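Local coordinates for protein TRAP-type C4-dicarboxylate:H+ symport system substrate-binding component DctP (Shewanella oneidensis, PDB 4MX6) that binds succinate in the periplasm and probably hands C4-dicarboxylates to a TRAP-type proton symporter for uptake, at residues E63-G68 / K267-E272; N85-L90 / Q96-S101. One frame throughout, in Å; residues are numbered along the deposited sequence.

Interaction 1: residues E63-G68 / K267-E272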
loop_
_atom_site.group_PDB
_atom_site.type_symbol
_atom_site.label_atom_id
_atom_site.label_comp_id
_atom_site.label_asym_id
_atom_site.label_seq_id
_atom_site.Cartn_x
_atom_site.Cartn_y
_atom_site.Cartn_z
ATOM N N GLU A 63 5.034 -19.179 -16.146
ATOM C CA GLU A 63 5.882 -19.676 -17.209
ATOM C C GLU A 63 6.217 -21.158 -17.000
ATOM O O GLU A 63 6.429 -21.876 -17.970
ATOM C CB GLU A 63 7.088 -18.747 -17.381
ATOM C CG GLU A 63 6.608 -17.408 -17.976
ATOM C CD GLU A 63 7.500 -16.233 -17.680
ATOM O OE1 GLU A 63 8.325 -16.327 -16.751
ATOM O OE2 GLU A 63 7.409 -15.212 -18.405
ATOM N N GLN A 64 6.235 -21.620 -15.748
ATOM C CA GLN A 64 6.380 -23.041 -15.455
ATOM C C GLN A 64 5.170 -23.864 -15.853
ATOM O O GLN A 64 5.320 -24.967 -16.363
ATOM C CB GLN A 64 6.584 -23.255 -13.966
ATOM C CG GLN A 64 7.930 -22.799 -13.472
ATOM C CD GLN A 64 7.934 -22.576 -11.978
ATOM O OE1 GLN A 64 7.224 -23.254 -11.237
ATOM N NE2 GLN A 64 8.720 -21.615 -11.526
ATOM N N ARG A 65 3.974 -23.341 -15.589
ATOM C CA ARG A 65 2.742 -24.117 -15.708
ATOM C C ARG A 65 2.070 -23.988 -17.065
ATOM O O ARG A 65 1.305 -24.877 -17.449
ATOM C CB ARG A 65 1.775 -23.744 -14.582
ATOM C CG ARG A 65 2.380 -24.007 -13.219
ATOM C CD ARG A 65 1.533 -23.503 -12.063
ATOM N NE ARG A 65 2.224 -23.761 -10.806
ATOM C CZ ARG A 65 1.743 -23.494 -9.597
ATOM N NH1 ARG A 65 0.551 -22.931 -9.445
ATOM N NH2 ARG A 65 2.474 -23.790 -8.529
ATOM N N LEU A 66 2.375 -22.912 -17.789
ATOM C CA LEU A 66 1.799 -22.650 -19.110
ATOM C C LEU A 66 2.882 -22.312 -20.140
ATOM O O LEU A 66 2.765 -21.335 -20.880
ATOM C CB LEU A 66 0.811 -21.488 -19.022
ATOM C CG LEU A 66 -0.406 -21.752 -18.125
ATOM C CD1 LEU A 66 -1.128 -20.457 -17.788
ATOM C CD2 LEU A 66 -1.364 -22.725 -18.796
ATOM N N PRO A 67 3.935 -23.131 -20.207
ATOM C CA PRO A 67 5.053 -22.789 -21.094
ATOM C C PRO A 67 4.633 -22.678 -22.548
ATOM O O PRO A 67 3.942 -23.556 -23.085
ATOM C CB PRO A 67 6.035 -23.948 -20.893
ATOM C CG PRO A 67 5.214 -25.071 -20.371
ATOM C CD PRO A 67 4.135 -24.428 -19.544
ATOM N N GLY A 68 5.052 -21.589 -23.182
ATOM C CA GLY A 68 4.738 -21.345 -24.571
ATOM C C GLY A 68 3.351 -20.785 -24.817
ATOM O O GLY A 68 3.037 -20.398 -25.943
ATOM N N LYS A 267 -5.097 -17.763 -12.170
ATOM C CA LYS A 267 -5.616 -17.341 -10.871
ATOM C C LYS A 267 -4.942 -18.101 -9.737
ATOM O O LYS A 267 -4.573 -17.509 -8.723
ATOM C CB LYS A 267 -7.134 -17.531 -10.818
ATOM C CG LYS A 267 -7.770 -17.145 -9.476
ATOM C CD LYS A 267 -7.437 -15.724 -9.008
ATOM C CE LYS A 267 -8.423 -15.231 -7.952
ATOM N NZ LYS A 267 -8.451 -16.096 -6.746
ATOM N N GLU A 268 -4.752 -19.406 -9.905
ATOM C CA GLU A 268 -4.105 -20.194 -8.866
ATOM C C GLU A 268 -2.649 -19.756 -8.686
ATOM O O GLU A 268 -2.153 -19.686 -7.559
ATOM C CB GLU A 268 -4.186 -21.688 -9.182
ATOM C CG GLU A 268 -3.363 -22.573 -8.257
ATOM C CD GLU A 268 -3.797 -22.507 -6.802
ATOM O OE1 GLU A 268 -4.980 -22.199 -6.536
ATOM O OE2 GLU A 268 -2.950 -22.781 -5.918
ATOM N N ALA A 269 -1.975 -19.433 -9.787
ATOM C CA ALA A 269 -0.602 -18.943 -9.722
ATOM C C ALA A 269 -0.571 -17.607 -8.982
ATOM O O ALA A 269 0.322 -17.352 -8.164
ATOM C CB ALA A 269 -0.013 -18.795 -11.125
ATOM N N LEU A 270 -1.544 -16.748 -9.269
ATOM C CA LEU A 270 -1.636 -15.475 -8.576
ATOM C C LEU A 270 -1.835 -15.671 -7.072
ATOM O O LEU A 270 -1.180 -15.033 -6.265
ATOM C CB LEU A 270 -2.772 -14.653 -9.168
ATOM C CG LEU A 270 -2.715 -13.180 -8.831
ATOM C CD1 LEU A 270 -1.696 -12.497 -9.732
ATOM C CD2 LEU A 270 -4.064 -12.594 -9.041
ATOM N N ASP A 271 -2.761 -16.551 -6.699
ATOM C CA ASP A 271 -3.021 -16.813 -5.290
ATOM C C ASP A 271 -1.742 -17.258 -4.576
ATOM O O ASP A 271 -1.438 -16.809 -3.473
ATOM C CB ASP A 271 -4.066 -17.918 -5.127
ATOM C CG ASP A 271 -5.453 -17.518 -5.578
ATOM O OD1 ASP A 271 -5.702 -16.321 -5.826
ATOM O OD2 ASP A 271 -6.306 -18.432 -5.682
ATOM N N GLU A 272 -0.995 -18.166 -5.198
ATOM C CA GLU A 272 0.226 -18.670 -4.583
ATOM C C GLU A 272 1.295 -17.575 -4.475
ATOM O O GLU A 272 2.038 -17.502 -3.497
ATOM C CB GLU A 272 0.746 -19.870 -5.370
ATOM C CG GLU A 272 -0.118 -21.081 -5.211
ATOM C CD GLU A 272 0.346 -22.227 -6.081
ATOM O OE1 GLU A 272 1.583 -22.438 -6.175
ATOM O OE2 GLU A 272 -0.520 -22.921 -6.679
#
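R65, in the last turn of helix 50-65, reaches across to E272 on the long helix 260-295, a compact example of a salt bridge tying two helix surfaces together. Its CB already heads for the other helix, and CG lies anti to the carbonyl carbon (chi1 -59°). The segments come nearest at R65 and A269, whose CA atoms are 8.6 Å apart, and the chain, fully extended from CG to NE, carries the guanidinium past A269 to E272; on the way the side chain also rests on V265. At the tip, NH1 passes 4.1 Å from CG of E268 and 4.2 Å from CA of A269, then donates to OE2 of E272 at 3.0 Å. NH2 donates to OE1 of E272 at 2.9 Å. The grip is end-on, one nitrogen to each oxygen, yet the two flat groups are turned 53° apart: OE1 is met on its syn side, while the bond to OE2 arrives from above the carboxylate plane. OE2 of E268 stands 2.6 Å from OE2 of E272, so one of the acids probably carries a proton. Two acids beside one arginine imply a charge cluster in which the guanidinium probably offsets the negative charge of E272 and, at longer range, of E268.

Interaction 2: residues N85-L90 / Q96-S101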
loop_
_atom_site.group_PDB
_atom_site.type_symbol
_atom_site.label_atom_id
_atom_site.label_comp_id
_atom_site.label_asym_id
_atom_site.label_seq_id
_atom_site.Cartn_x
_atom_site.Cartn_y
_atom_site.Cartn_z
ATOM N N ASN A 85 -0.847 6.980 -13.629
ATOM C CA ASN A 85 -1.421 6.456 -14.878
ATOM C C ASN A 85 -1.704 4.951 -14.916
ATOM O O ASN A 85 -2.277 4.477 -15.889
ATOM C CB ASN A 85 -0.597 6.871 -16.119
ATOM C CG ASN A 85 0.818 6.294 -16.141
ATOM O OD1 ASN A 85 1.194 5.475 -15.315
ATOM N ND2 ASN A 85 1.592 6.693 -17.145
ATOM N N GLU A 86 -1.353 4.203 -13.878
ATOM C CA GLU A 86 -1.435 2.754 -13.983
ATOM C C GLU A 86 -2.867 2.230 -14.101
ATOM O O GLU A 86 -3.090 1.266 -14.833
ATOM C CB GLU A 86 -0.682 2.077 -12.836
ATOM C CG GLU A 86 -1.285 2.273 -11.459
ATOM C CD GLU A 86 -0.537 1.520 -10.363
ATOM O OE1 GLU A 86 0.320 0.645 -10.660
ATOM O OE2 GLU A 86 -0.809 1.814 -9.172
ATOM N N LEU A 87 -3.837 2.826 -13.405
ATOM C CA LEU A 87 -5.198 2.301 -13.481
ATOM C C LEU A 87 -5.826 2.641 -14.842
ATOM O O LEU A 87 -6.534 1.812 -15.423
ATOM C CB LEU A 87 -6.071 2.783 -12.308
ATOM C CG LEU A 87 -5.742 2.102 -10.970
ATOM C CD1 LEU A 87 -6.591 2.674 -9.852
ATOM C CD2 LEU A 87 -5.942 0.596 -11.030
ATOM N N ALA A 88 -5.553 3.833 -15.370
ATOM C CA ALA A 88 -5.990 4.150 -16.722
ATOM C C ALA A 88 -5.380 3.157 -17.723
ATOM O O ALA A 88 -6.083 2.648 -18.606
ATOM C CB ALA A 88 -5.625 5.572 -17.082
ATOM N N ALA A 89 -4.092 2.860 -17.576
ATOM C CA ALA A 89 -3.433 1.892 -18.444
ATOM C C ALA A 89 -4.073 0.500 -18.348
ATOM O O ALA A 89 -4.264 -0.176 -19.361
ATOM C CB ALA A 89 -1.958 1.830 -18.127
ATOM N N LEU A 90 -4.395 0.079 -17.136
ATOM C CA LEU A 90 -5.062 -1.199 -16.911
ATOM C C LEU A 90 -6.367 -1.275 -17.709
ATOM O O LEU A 90 -6.636 -2.260 -18.416
ATOM C CB LEU A 90 -5.351 -1.386 -15.422
ATOM C CG LEU A 90 -5.986 -2.725 -15.084
ATOM C CD1 LEU A 90 -4.983 -3.867 -15.185
ATOM C CD2 LEU A 90 -6.593 -2.645 -13.699
ATOM N N GLN A 96 -1.926 -5.680 -17.790
ATOM C CA GLN A 96 -2.922 -6.689 -17.443
ATOM C C GLN A 96 -3.083 -6.883 -15.928
ATOM O O GLN A 96 -4.163 -7.259 -15.477
ATOM C CB GLN A 96 -2.576 -8.019 -18.124
ATOM C CG GLN A 96 -2.877 -8.014 -19.618
ATOM C CD GLN A 96 -1.975 -7.085 -20.410
ATOM O OE1 GLN A 96 -0.745 -7.181 -20.348
ATOM N NE2 GLN A 96 -2.580 -6.186 -21.173
ATOM N N PHE A 97 -2.027 -6.641 -15.154
ATOM C CA PHE A 97 -2.083 -6.702 -13.692
ATOM C C PHE A 97 -1.341 -5.524 -13.097
ATOM O O PHE A 97 -0.249 -5.195 -13.540
ATOM C CB PHE A 97 -1.474 -8.010 -13.144
ATOM C CG PHE A 97 -2.225 -9.241 -13.563
ATOM C CD1 PHE A 97 -3.314 -9.706 -12.852
ATOM C CD2 PHE A 97 -1.868 -9.918 -14.718
ATOM C CE1 PHE A 97 -4.010 -10.842 -13.273
ATOM C CE2 PHE A 97 -2.574 -11.035 -15.137
ATOM C CZ PHE A 97 -3.637 -11.477 -14.415
ATOM N N VAL A 98 -1.960 -4.911 -12.095
ATOM C CA VAL A 98 -1.303 -3.932 -11.238
ATOM C C VAL A 98 -1.711 -4.240 -9.795
ATOM O O VAL A 98 -2.643 -5.024 -9.560
ATOM C CB VAL A 98 -1.649 -2.473 -11.632
ATOM C CG1 VAL A 98 -1.078 -2.157 -13.017
ATOM C CG2 VAL A 98 -3.153 -2.212 -11.599
ATOM N N ALA A 99 -1.012 -3.647 -8.830
ATOM C CA ALA A 99 -1.309 -3.893 -7.423
ATOM C C ALA A 99 -1.096 -2.607 -6.619
ATOM O O ALA A 99 -0.161 -2.496 -5.812
ATOM C CB ALA A 99 -0.490 -5.057 -6.880
ATOM N N PRO A 100 -1.969 -1.612 -6.841
ATOM C CA PRO A 100 -1.838 -0.342 -6.128
ATOM C C PRO A 100 -2.142 -0.476 -4.656
ATOM O O PRO A 100 -2.957 -1.308 -4.240
ATOM C CB PRO A 100 -2.904 0.554 -6.788
ATOM C CG PRO A 100 -3.348 -0.183 -8.032
ATOM C CD PRO A 100 -3.164 -1.626 -7.704
ATOM N N SER A 101 -1.546 0.416 -3.880
ATOM C CA SER A 101 -2.004 0.657 -2.529
ATOM C C SER A 101 -3.521 0.829 -2.510
ATOM O O SER A 101 -4.099 1.484 -3.380
ATOM C CB SER A 101 -1.374 1.943 -2.016
ATOM O OG SER A 101 -1.969 2.315 -0.787
HETATM O O HOH W 1 1.009 -1.705 -9.586
#
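Q96 opens the segment by offering its backbone to L90: its carbonyl O lies 3.5 Å from CD1 of L90, although its own CB points away, and its amide oxygen is bonded to the backbone N of K40. The CB of F97 likewise points away from the helix, and its ring meets F58 edge-to-face. V98 then turns toward helix 86-91, and its two methyls divide the work. CG2 faces two leucine methyls of the helix, 4.0 Å from CD2 of L87 and 4.1 Å from CD2 of L90, whereas CG1 and CB lie beside OE1 of E86. The next residue, A99, contributes its backbone N, which donates to a water at 2.9 Å; the same water donates to OE1 of E86 at 2.7 Å and so joins helix to loop where no direct hydrogen bond spans the segments. E86 reaches this place with CG between its backbone N and carbonyl carbon (chi1 67°) and the rest of the chain extended. With an alanine in place of E86, the water would probably lose its carboxylate acceptor and a gap would open beside V98 and P100. P100 brings CB to 3.4 Å from OE2 of E86, while its CG packs on CD2 of L87. Q96 and F97 bond through the backbone to strand 37-42, V98 and P100 to strand 243-251, and helix 86-91 lies over the segment, with P100 close to the succinate-binding K104.

Interaction 2 is nested along the chain inside the long loop that interaction 1 closes: helix 50-65 comes first, then 85-90 and 96-101, and only much later helix 260-295. Their centres are 20 Å apart, and although their nearest atoms come to about 4 Å, the two do not touch. Helix 50-65 is common ground, since it carries R65 at its end and F58, which meets both L270 and F97. Interaction 1 lies on the periphery, away from the succinate-binding residues, whereas interaction 2 is buried and runs up to them. Together they illustrate how a solute-binding fold joins segments distant in sequence at its surface and neighbouring ones beside its ligand pocket.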